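PDB 1TWY: ABC transporter, periplasmic substrate-binding protein, which probably serves as the periplasmic receptor of an ABC-type phosphate transporter, capturing its ligand for delivery to the membrane components. Local coordinates for residues A[29-34]-A[59-64]; A[101-106]-A[235-240]; A[118-123]-A[216-221]; A[147-152]-A[185-190]. One frame throughout, in Å; residues are numbered along the deposited sequence.

Contact 1: residues A[29-34]-A[59-64]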
# COMPACT_ATOMS: atom_id res chain seq x y z
N GLU A 29 16.89 22.96 -5.10
CA GLU A 29 16.30 21.99 -4.14
C GLU A 29 14.90 21.62 -4.66
O GLU A 29 14.25 22.47 -5.17
CB GLU A 29 16.23 22.60 -2.74
CG GLU A 29 17.09 21.93 -1.66
CD GLU A 29 16.43 21.83 -0.26
OE1 GLU A 29 15.57 22.70 0.09
OE2 GLU A 29 16.76 20.87 0.50
N ILE A 30 14.50 20.35 -4.59
CA ILE A 30 13.19 19.89 -4.99
C ILE A 30 12.70 19.21 -3.72
O ILE A 30 13.42 18.48 -3.12
CB ILE A 30 13.25 18.83 -6.15
CG1 ILE A 30 13.62 19.49 -7.47
CG2 ILE A 30 11.95 18.19 -6.39
CD1 ILE A 30 14.07 18.50 -8.55
N THR A 31 11.46 19.42 -3.37
CA THR A 31 10.91 18.82 -2.13
C THR A 31 9.79 17.93 -2.62
O THR A 31 8.87 18.41 -3.29
CB THR A 31 10.35 19.89 -1.27
OG1 THR A 31 11.37 20.84 -0.95
CG2 THR A 31 9.81 19.33 0.08
N ILE A 32 9.85 16.63 -2.32
CA ILE A 32 8.76 15.76 -2.65
C ILE A 32 8.23 15.22 -1.31
O ILE A 32 8.98 14.61 -0.56
CB ILE A 32 9.23 14.63 -3.67
CG1 ILE A 32 8.12 13.66 -3.96
CG2 ILE A 32 10.44 13.87 -3.18
CD1 ILE A 32 8.33 12.80 -5.27
N SER A 33 6.94 15.38 -1.08
CA SER A 33 6.33 15.14 0.22
C SER A 33 5.18 14.24 0.11
O SER A 33 4.38 14.34 -0.80
CB SER A 33 5.88 16.50 0.78
OG SER A 33 7.02 17.36 0.70
N GLY A 34 5.00 13.42 1.16
CA GLY A 34 3.77 12.68 1.34
C GLY A 34 3.98 11.28 1.90
O GLY A 34 4.73 11.08 2.84
N ALA A 59 14.74 16.47 -1.48
CA ALA A 59 14.29 16.23 -0.11
C ALA A 59 13.03 15.36 -0.12
O ALA A 59 11.97 15.84 -0.55
CB ALA A 59 14.00 17.55 0.54
N VAL A 60 13.12 14.15 0.42
CA VAL A 60 12.01 13.23 0.41
C VAL A 60 11.43 13.33 1.80
O VAL A 60 12.09 12.97 2.76
CB VAL A 60 12.45 11.77 0.06
CG1 VAL A 60 11.22 10.80 0.05
CG2 VAL A 60 13.14 11.74 -1.25
N GLN A 61 10.18 13.70 1.90
CA GLN A 61 9.57 13.98 3.17
C GLN A 61 8.44 13.04 3.41
O GLN A 61 7.36 13.21 2.88
CB GLN A 61 9.01 15.41 3.22
CG GLN A 61 10.02 16.48 3.03
CD GLN A 61 9.49 17.93 3.18
OE1 GLN A 61 10.30 18.82 3.56
NE2 GLN A 61 8.21 18.16 3.01
N GLY A 62 8.65 12.09 4.31
CA GLY A 62 7.63 11.10 4.55
C GLY A 62 6.75 11.57 5.68
O GLY A 62 7.11 11.46 6.91
N VAL A 63 5.59 12.14 5.31
CA VAL A 63 4.61 12.72 6.27
C VAL A 63 3.21 12.19 6.10
O VAL A 63 2.27 12.75 6.74
CB VAL A 63 4.55 14.23 6.14
CG1 VAL A 63 5.84 14.81 6.71
CG2 VAL A 63 4.36 14.69 4.68
N GLY A 64 3.02 11.20 5.23
CA GLY A 64 1.74 10.65 4.96
C GLY A 64 1.05 11.32 3.76
O GLY A 64 1.37 12.48 3.50
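Thr-31, Ile-32 and Ser-33 pair with Ala-59, Val-60 and Gln-61 as two parallel strands. Helix 36-52 connects them in a beta-alpha-beta unit, and the short axes lie only 15° from parallel. The backbone ladder runs through Ile-30 O, Ala-59 O, Ile-32 O and Gln-61 O, each accepting an amide from the other strand.

On the face bearing Thr-31 and Ser-33, the Gln-61 side chain can be followed outward. Its CB passes 3.8 Å from Ser-33 OG. With CG beside its own backbone N (chi1 -61°) and the chain extended beyond, the amide is carried back over strand 29-34. CG comes 4.1 Å from Thr-31 CG2, and CD settles 3.4 Å from that same methyl. OE1 stays against the methyl too, while NE2 reaches Ser-33 OG at 2.7 Å; the bent N-H path of 118° makes this a weak bond.

On the other face the contact is apolar: Ile-32 CG2 and Val-60 CG2 lie side by side at 3.9 Å, both residues also touching Met-42 of helix 36-52. Gly-64, at the N-cap of helix 65-73, lies about 3 Å between nearest atoms from a bound phosphate ion, consistent with an anion pocket at the strand ends. Gly-34 O closes the ladder with two donors on one face of its plane, Val-63 N at 2.8 Å and Gly-64 N at 2.9 Å.

Contact 2: residues A[101-106]-A[235-240]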
# COMPACT_ATOMS: atom_id res chain seq x y z
N ALA A 101 3.64 3.33 -9.69
CA ALA A 101 3.64 1.88 -9.52
C ALA A 101 2.42 1.43 -8.80
O ALA A 101 1.69 2.25 -8.29
CB ALA A 101 4.88 1.44 -8.80
N PHE A 102 2.19 0.12 -8.72
CA PHE A 102 1.20 -0.45 -7.83
C PHE A 102 1.92 -1.25 -6.81
O PHE A 102 3.01 -1.73 -7.00
CB PHE A 102 0.20 -1.31 -8.57
CG PHE A 102 -0.79 -0.50 -9.39
CD1 PHE A 102 -1.81 0.20 -8.77
CD2 PHE A 102 -0.74 -0.48 -10.76
CE1 PHE A 102 -2.72 0.94 -9.49
CE2 PHE A 102 -1.63 0.27 -11.49
CZ PHE A 102 -2.62 0.97 -10.83
N ASP A 103 1.32 -1.34 -5.62
CA ASP A 103 1.92 -2.14 -4.56
C ASP A 103 0.86 -3.09 -4.06
O ASP A 103 -0.27 -2.73 -3.93
CB ASP A 103 2.42 -1.19 -3.46
CG ASP A 103 2.94 -1.87 -2.25
OD1 ASP A 103 3.72 -2.85 -2.36
OD2 ASP A 103 2.49 -1.51 -1.13
N GLY A 104 1.12 -4.35 -3.96
CA GLY A 104 0.04 -5.29 -3.70
C GLY A 104 0.12 -5.84 -2.25
O GLY A 104 1.17 -5.70 -1.57
N LEU A 105 -1.01 -6.32 -1.75
CA LEU A 105 -1.11 -6.98 -0.48
C LEU A 105 -1.53 -8.41 -0.71
O LEU A 105 -2.39 -8.66 -1.56
CB LEU A 105 -2.18 -6.29 0.40
CG LEU A 105 -1.94 -4.85 0.86
CD1 LEU A 105 -3.11 -4.41 1.73
CD2 LEU A 105 -0.76 -4.73 1.71
N ALA A 106 -1.01 -9.32 0.09
CA ALA A 106 -1.43 -10.73 0.11
C ALA A 106 -2.10 -11.07 1.39
O ALA A 106 -1.74 -10.57 2.43
CB ALA A 106 -0.15 -11.68 0.01
N LEU A 235 -6.38 -6.43 -4.41
CA LEU A 235 -5.80 -5.91 -3.23
C LEU A 235 -4.46 -5.25 -3.55
O LEU A 235 -3.37 -5.78 -3.40
CB LEU A 235 -5.64 -7.00 -2.15
CG LEU A 235 -7.02 -7.43 -1.60
CD1 LEU A 235 -6.76 -8.50 -0.52
CD2 LEU A 235 -8.09 -6.35 -1.15
N SER A 236 -4.57 -4.08 -4.13
CA SER A 236 -3.40 -3.33 -4.48
C SER A 236 -3.71 -1.86 -4.30
O SER A 236 -4.85 -1.42 -4.26
CB SER A 236 -2.98 -3.58 -5.88
OG SER A 236 -3.80 -2.84 -6.74
N ARG A 237 -2.68 -1.08 -4.19
CA ARG A 237 -2.87 0.34 -4.00
C ARG A 237 -1.90 1.04 -4.95
O ARG A 237 -0.86 0.49 -5.27
CB ARG A 237 -2.55 0.77 -2.57
CG ARG A 237 -1.15 0.53 -2.17
CD ARG A 237 -0.96 0.59 -0.70
NE ARG A 237 0.37 0.18 -0.32
CZ ARG A 237 1.04 0.65 0.73
NH1 ARG A 237 0.46 1.52 1.49
NH2 ARG A 237 2.32 0.28 0.99
N PRO A 238 -2.28 2.22 -5.43
CA PRO A 238 -1.43 3.00 -6.30
C PRO A 238 -0.36 3.79 -5.58
O PRO A 238 -0.69 4.28 -4.45
CB PRO A 238 -2.44 4.00 -6.98
CG PRO A 238 -3.45 4.19 -5.96
CD PRO A 238 -3.60 2.84 -5.28
N PHE A 239 0.83 3.96 -6.14
CA PHE A 239 1.76 4.98 -5.70
C PHE A 239 1.61 6.10 -6.73
O PHE A 239 2.01 5.90 -7.86
CB PHE A 239 3.16 4.48 -5.72
CG PHE A 239 3.53 3.51 -4.57
CD1 PHE A 239 2.58 3.13 -3.65
CD2 PHE A 239 4.82 3.10 -4.40
CE1 PHE A 239 2.94 2.31 -2.56
CE2 PHE A 239 5.19 2.29 -3.34
CZ PHE A 239 4.24 1.89 -2.43
N LEU A 240 0.97 7.21 -6.39
CA LEU A 240 0.78 8.35 -7.26
C LEU A 240 1.73 9.43 -6.99
O LEU A 240 2.20 9.74 -5.85
CB LEU A 240 -0.63 8.91 -7.07
CG LEU A 240 -1.81 7.98 -7.28
CD1 LEU A 240 -3.06 8.81 -7.13
CD2 LEU A 240 -1.74 7.26 -8.71
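Asp-103 and Arg-237 supply the ionic part of this antiparallel pairing. NE and NH2 of Arg-237 both converge on Asp-103 OD2, each at 2.8 Å. The oxygen lies in the guanidinium plane, yet the carboxylate is turned 45° from it: OD2 offers NE its anti lone pair, and NH2 arrives nearly along the C-O axis. Arg-237 CG sits between its backbone N and carbonyl carbon (chi1 62°), which sends the extended chain alongside Asp-103.

Backbone bonds form a second class. Asp-103 and Arg-237 exchange two as a hydrogen-bonded pair, flanked by Phe-239 N to Ala-101 O and Leu-105 N to Leu-235 O.

Packing contacts complete the account. Phe-239 CE1 lies 3.8 Å above one guanidinium face, toward its rim, and also 3.7 Å from Asp-103 CB. On the opposite face of the sheet, the apolar pair Phe-102 CE1 and Pro-238 CB meets at 4.0 Å.

The Arg-237 side chain lies about 5 Å, between nearest atoms, from a phosphate ion probably drawn from the crystallisation liquor. Through NH1 it bonds Ser-37 of helix 36-52 and Ser-158 of helix 154-163, so both helices meet the pair on this face, near the chain's centre, consistent with strands crossing between the lobes of periplasmic binding proteins.

Contact 3: residues A[118-123]-A[216-221]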
# COMPACT_ATOMS: atom_id res chain seq x y z
N LEU A 118 -10.63 -16.33 -0.45
CA LEU A 118 -11.70 -15.64 0.29
C LEU A 118 -12.27 -14.62 -0.58
O LEU A 118 -11.53 -14.05 -1.41
CB LEU A 118 -11.17 -14.99 1.61
CG LEU A 118 -10.76 -15.90 2.79
CD1 LEU A 118 -10.12 -15.21 3.89
CD2 LEU A 118 -11.98 -16.74 3.32
N THR A 119 -13.60 -14.43 -0.49
CA THR A 119 -14.20 -13.29 -1.17
C THR A 119 -14.08 -12.05 -0.31
O THR A 119 -13.74 -12.09 0.85
CB THR A 119 -15.71 -13.52 -1.42
OG1 THR A 119 -16.40 -13.70 -0.16
CG2 THR A 119 -15.88 -14.82 -2.21
N ARG A 120 -14.42 -10.92 -0.93
CA ARG A 120 -14.51 -9.66 -0.19
C ARG A 120 -15.43 -9.74 1.01
O ARG A 120 -15.06 -9.32 2.12
CB ARG A 120 -15.07 -8.62 -1.19
CG ARG A 120 -15.18 -7.25 -0.57
CD ARG A 120 -15.60 -6.24 -1.60
NE ARG A 120 -14.42 -6.00 -2.41
CZ ARG A 120 -13.49 -5.12 -2.03
NH1 ARG A 120 -13.62 -4.49 -0.88
NH2 ARG A 120 -12.40 -4.90 -2.75
N GLU A 121 -16.66 -10.27 0.85
CA GLU A 121 -17.50 -10.34 1.99
C GLU A 121 -17.04 -11.24 3.07
O GLU A 121 -17.24 -10.93 4.23
CB GLU A 121 -18.96 -10.82 1.66
CG GLU A 121 -19.87 -9.78 1.15
CD GLU A 121 -20.15 -8.71 2.18
OE1 GLU A 121 -20.95 -8.88 3.16
OE2 GLU A 121 -19.51 -7.70 2.02
N GLN A 122 -16.43 -12.37 2.73
CA GLN A 122 -15.84 -13.22 3.75
C GLN A 122 -14.75 -12.53 4.51
O GLN A 122 -14.73 -12.53 5.70
CB GLN A 122 -15.32 -14.47 3.10
CG GLN A 122 -16.47 -15.38 2.52
CD GLN A 122 -15.98 -16.62 1.76
OE1 GLN A 122 -14.93 -16.54 1.09
NE2 GLN A 122 -16.56 -17.77 2.04
N LEU A 123 -13.80 -11.97 3.80
CA LEU A 123 -12.72 -11.27 4.53
C LEU A 123 -13.20 -10.12 5.29
O LEU A 123 -12.73 -9.89 6.39
CB LEU A 123 -11.63 -10.87 3.50
CG LEU A 123 -10.28 -10.42 4.10
CD1 LEU A 123 -9.63 -11.48 4.90
CD2 LEU A 123 -9.41 -10.02 2.92
N ILE A 216 -3.26 -16.74 -0.20
CA ILE A 216 -4.46 -17.28 -0.83
C ILE A 216 -5.02 -16.33 -1.89
O ILE A 216 -4.58 -15.18 -2.07
CB ILE A 216 -5.52 -17.62 0.18
CG1 ILE A 216 -5.93 -16.39 0.93
CG2 ILE A 216 -4.96 -18.70 1.09
CD1 ILE A 216 -7.18 -16.68 1.90
N GLN A 217 -5.95 -16.83 -2.70
CA GLN A 217 -6.63 -15.97 -3.65
C GLN A 217 -7.56 -15.00 -2.95
O GLN A 217 -8.07 -15.26 -1.86
CB GLN A 217 -7.47 -16.82 -4.61
CG GLN A 217 -6.60 -17.66 -5.49
CD GLN A 217 -7.47 -18.73 -6.28
OE1 GLN A 217 -8.62 -19.08 -5.88
NE2 GLN A 217 -6.93 -19.22 -7.34
N PHE A 218 -7.83 -13.91 -3.63
CA PHE A 218 -8.88 -12.96 -3.29
C PHE A 218 -9.83 -12.85 -4.47
O PHE A 218 -9.41 -12.48 -5.60
CB PHE A 218 -8.30 -11.58 -2.99
CG PHE A 218 -9.33 -10.60 -2.46
CD1 PHE A 218 -9.91 -10.81 -1.24
CD2 PHE A 218 -9.65 -9.48 -3.18
CE1 PHE A 218 -10.80 -9.91 -0.68
CE2 PHE A 218 -10.52 -8.58 -2.64
CZ PHE A 218 -11.12 -8.80 -1.43
N GLU A 219 -11.11 -13.17 -4.22
CA GLU A 219 -12.14 -13.26 -5.29
C GLU A 219 -11.62 -14.12 -6.43
O GLU A 219 -11.74 -13.77 -7.59
CB GLU A 219 -12.61 -11.90 -5.77
CG GLU A 219 -13.38 -11.11 -4.69
CD GLU A 219 -14.79 -11.61 -4.40
OE1 GLU A 219 -15.24 -12.69 -4.89
OE2 GLU A 219 -15.49 -10.89 -3.64
N LYS A 220 -11.03 -15.26 -6.07
CA LYS A 220 -10.54 -16.27 -7.00
C LYS A 220 -9.36 -15.84 -7.90
O LYS A 220 -8.87 -16.66 -8.72
CB LYS A 220 -11.69 -16.86 -7.90
CG LYS A 220 -12.70 -17.71 -7.17
CD LYS A 220 -12.98 -19.08 -7.89
CE LYS A 220 -14.33 -19.67 -7.48
NZ LYS A 220 -15.35 -18.57 -7.33
N ALA A 221 -8.77 -14.68 -7.63
CA ALA A 221 -7.60 -14.22 -8.39
C ALA A 221 -6.36 -14.51 -7.57
O ALA A 221 -6.32 -14.20 -6.35
CB ALA A 221 -7.70 -12.74 -8.67
O HOH W 1 -14.98 -7.83 -4.47
O HOH W 2 -17.59 -10.74 -2.19
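Leu-118 and Phe-218 form a short parallel bridge, in which Leu-118 N reaches Gln-217 O at 3.1 Å and Glu-219 N reaches Leu-118 O at 3.0 Å. Just beyond it, segment 118-123 enters helix 120-128 while segment 216-221 folds into a type I' turn from Phe-218 to Ala-221.

That turn brings Glu-219 to the start of the helix, where its carboxylate probably interacts favourably with the helix dipole. The side chain is bent at chi2 (-73°), which folds the carboxylate back over Thr-119 and Arg-120. OE2 accepts the Arg-120 amide at 2.9 Å; the donor comes from above the carboxylate plane, 60° out of it. Two waters also donate to OE2, one of them accepting from Arg-120 NE and the other from Glu-121 N. Glu-219 OE1 rests 3.5 Å from Thr-119 CG2.

The Phe-218 ring packs against the first turn of the helix. Its CZ is 3.7 Å from Arg-120 CA, and CE1 meets Leu-123 CD2 at 3.9 Å. The same CZ lies over one face of the Arg-120 guanidinium, near the rim, with the two planes 78° apart, close to perpendicular. The guanidinium is held by Gln-234 OE1 through NH2 and by Leu-162 O through NH1. Nearby, Ile-216 CD1 packs 3.8 Å from Leu-118 CG.

Thr-119 N bonds Gln-122 OE1 and Gln-122 N bonds Thr-119 OG1, the reciprocal pair that defines a capping box, here at the N-terminus of helix 120-128 beside the parallel bridge of strands 117-118 and 214-218.

Contact 4: residues A[147-152]-A[185-190]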
# COMPACT_ATOMS: atom_id res chain seq x y z
N VAL A 147 -5.30 -11.27 12.63
CA VAL A 147 -4.04 -10.54 12.85
C VAL A 147 -3.99 -9.32 11.93
O VAL A 147 -4.33 -9.36 10.76
CB VAL A 147 -2.88 -11.40 12.63
CG1 VAL A 147 -1.62 -10.64 13.24
CG2 VAL A 147 -3.04 -12.76 13.20
N THR A 148 -3.55 -8.18 12.51
CA THR A 148 -3.45 -6.95 11.90
C THR A 148 -2.09 -6.29 12.20
O THR A 148 -1.28 -6.90 12.93
CB THR A 148 -4.68 -6.09 12.14
OG1 THR A 148 -4.58 -4.94 11.26
CG2 THR A 148 -4.75 -5.56 13.59
N ARG A 149 -1.84 -5.11 11.77
CA ARG A 149 -0.62 -4.36 12.02
C ARG A 149 -0.94 -3.21 13.01
O ARG A 149 -2.11 -2.96 13.38
CB ARG A 149 -0.08 -3.89 10.67
CG ARG A 149 0.57 -4.94 9.83
CD ARG A 149 1.92 -5.46 10.42
NE ARG A 149 2.83 -4.38 10.50
CZ ARG A 149 3.47 -3.85 9.48
NH1 ARG A 149 3.44 -4.46 8.28
NH2 ARG A 149 4.24 -2.78 9.65
N GLU A 150 0.13 -2.54 13.41
CA GLU A 150 0.03 -1.43 14.29
C GLU A 150 -0.79 -0.29 13.67
O GLU A 150 -0.85 -0.12 12.44
CB GLU A 150 1.43 -1.00 14.69
CG GLU A 150 2.37 -0.38 13.68
CD GLU A 150 3.07 -1.28 12.72
OE1 GLU A 150 2.79 -2.51 12.59
OE2 GLU A 150 3.81 -0.73 11.79
N ALA A 151 -1.23 0.62 14.55
CA ALA A 151 -2.12 1.68 14.21
C ALA A 151 -1.57 2.63 13.21
O ALA A 151 -2.29 3.09 12.32
CB ALA A 151 -2.68 2.33 15.39
N SER A 152 -0.26 2.84 13.29
CA SER A 152 0.48 3.77 12.40
C SER A 152 0.88 3.13 11.08
O SER A 152 1.43 3.77 10.19
CB SER A 152 1.74 4.28 13.05
OG SER A 152 2.69 3.28 13.29
N ASN A 185 3.96 -6.03 14.37
CA ASN A 185 4.62 -4.79 14.00
C ASN A 185 5.57 -4.86 12.78
O ASN A 185 6.30 -3.87 12.54
CB ASN A 185 5.31 -4.17 15.20
CG ASN A 185 6.53 -4.84 15.56
OD1 ASN A 185 6.77 -5.97 15.15
ND2 ASN A 185 7.43 -4.10 16.37
N SER A 186 5.45 -5.91 11.99
CA SER A 186 6.17 -6.03 10.73
C SER A 186 5.64 -7.15 9.91
O SER A 186 5.00 -8.12 10.43
CB SER A 186 7.65 -6.27 11.12
OG SER A 186 7.90 -7.59 11.64
N ASN A 187 5.99 -7.18 8.61
CA ASN A 187 5.73 -8.32 7.77
C ASN A 187 6.36 -9.56 8.30
O ASN A 187 5.81 -10.65 8.24
CB ASN A 187 6.22 -8.07 6.34
CG ASN A 187 5.39 -7.06 5.60
OD1 ASN A 187 4.12 -7.12 5.59
ND2 ASN A 187 6.11 -6.20 4.81
N SER A 188 7.62 -9.43 8.83
CA SER A 188 8.31 -10.57 9.29
C SER A 188 7.59 -11.28 10.46
O SER A 188 7.48 -12.49 10.51
CB SER A 188 9.70 -10.09 9.72
OG SER A 188 10.53 -10.06 8.61
N MSE A 189 7.11 -10.42 11.33
CA MSE A 189 6.50 -10.91 12.60
C MSE A 189 5.11 -11.46 12.19
O MSE A 189 4.66 -12.43 12.73
CB MSE A 189 6.38 -9.83 13.67
CG MSE A 189 5.79 -10.35 14.95
SE MSE A 189 5.73 -8.95 16.27
CE MSE A 189 4.80 -9.89 17.54
N MSE A 190 4.45 -10.86 11.22
CA MSE A 190 3.20 -11.40 10.72
C MSE A 190 3.36 -12.80 10.19
O MSE A 190 2.55 -13.68 10.46
CB MSE A 190 2.63 -10.49 9.64
CG MSE A 190 1.41 -10.97 8.97
SE MSE A 190 -0.16 -10.81 10.14
CE MSE A 190 -0.54 -9.20 10.06
O HOH W 3 2.10 -7.02 7.42
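The guanidinium of Arg-149 lies flat against the backbone at the start of helix 187-196, with Ser-186 CA 3.6 Å above the centre of one face. The Ser-186 and Asn-187 amides lie over that same face. Around the edge are Glu-150 OE1 and a water. Glu-150 takes the side-on position: Arg-149 NE meets OE1 at 2.8 Å within 12° of the guanidinium plane, while NH2 reaches OE2 at 3.0 Å, tilted 19° from it. Both carboxylate oxygens use their syn lone pairs. Glu-150 CG occupies the place between backbone N and carbonyl carbon (chi1 69°), and a further bend at chi2 turns the carboxylate back to its neighbour.

The salt bridge lies within segment 147-152, but its acceptor also touches across: Glu-150 OE1 comes 3.2 Å from Asn-185 CA. The water at the edge accepts from Arg-149 NH1 and donates to Asn-187 OD1 at 2.7 Å, linking Arg-149 to the first turn of the helix. Asn-187 ND2 bonds Ser-205 of strand 200-205.

Deeper in, Val-147 and selenomethionine Met-190 run alongside each other, pointing opposite ways. CG1 of Val-147 is 3.4 Å from SE of Met-190, and Met-190 CE approaches Thr-148 O at 3.8 Å. Ser-186, the N-cap, accepts Met-189 N with OG.

The helix thus sits against strand 145-149 through apolar packing inside and a guanidinium lying over the backbone and bridged by water outside. Because the backbone amides under that guanidinium are donors too, the adjacent Glu-150 carboxylate probably offsets the positive charge gathered there.

How the contacts relate
Contact 2 is the buried one, near the chain's centre, and combines backbone pairing with an internal salt bridge; contacts 1, 3 and 4 are partly buried and lie farther out. All four reach the same mixed sheet. Contacts 1 and 2 rely on ladders of backbone bonds, parallel in one and antiparallel in the other, whereas contact 3 has a single bridge plus helix capping, and contact 4 joins strand to helix by packing and a water. Contacts 2 and 3 touch, Leu-235 CD2 lying 3.6 Å from Phe-218 CE2. Contacts 1 and 3 sit on opposite sides of the centre, about 35 Å apart between centres, with contact 2 bearing the strands of the probable crossover.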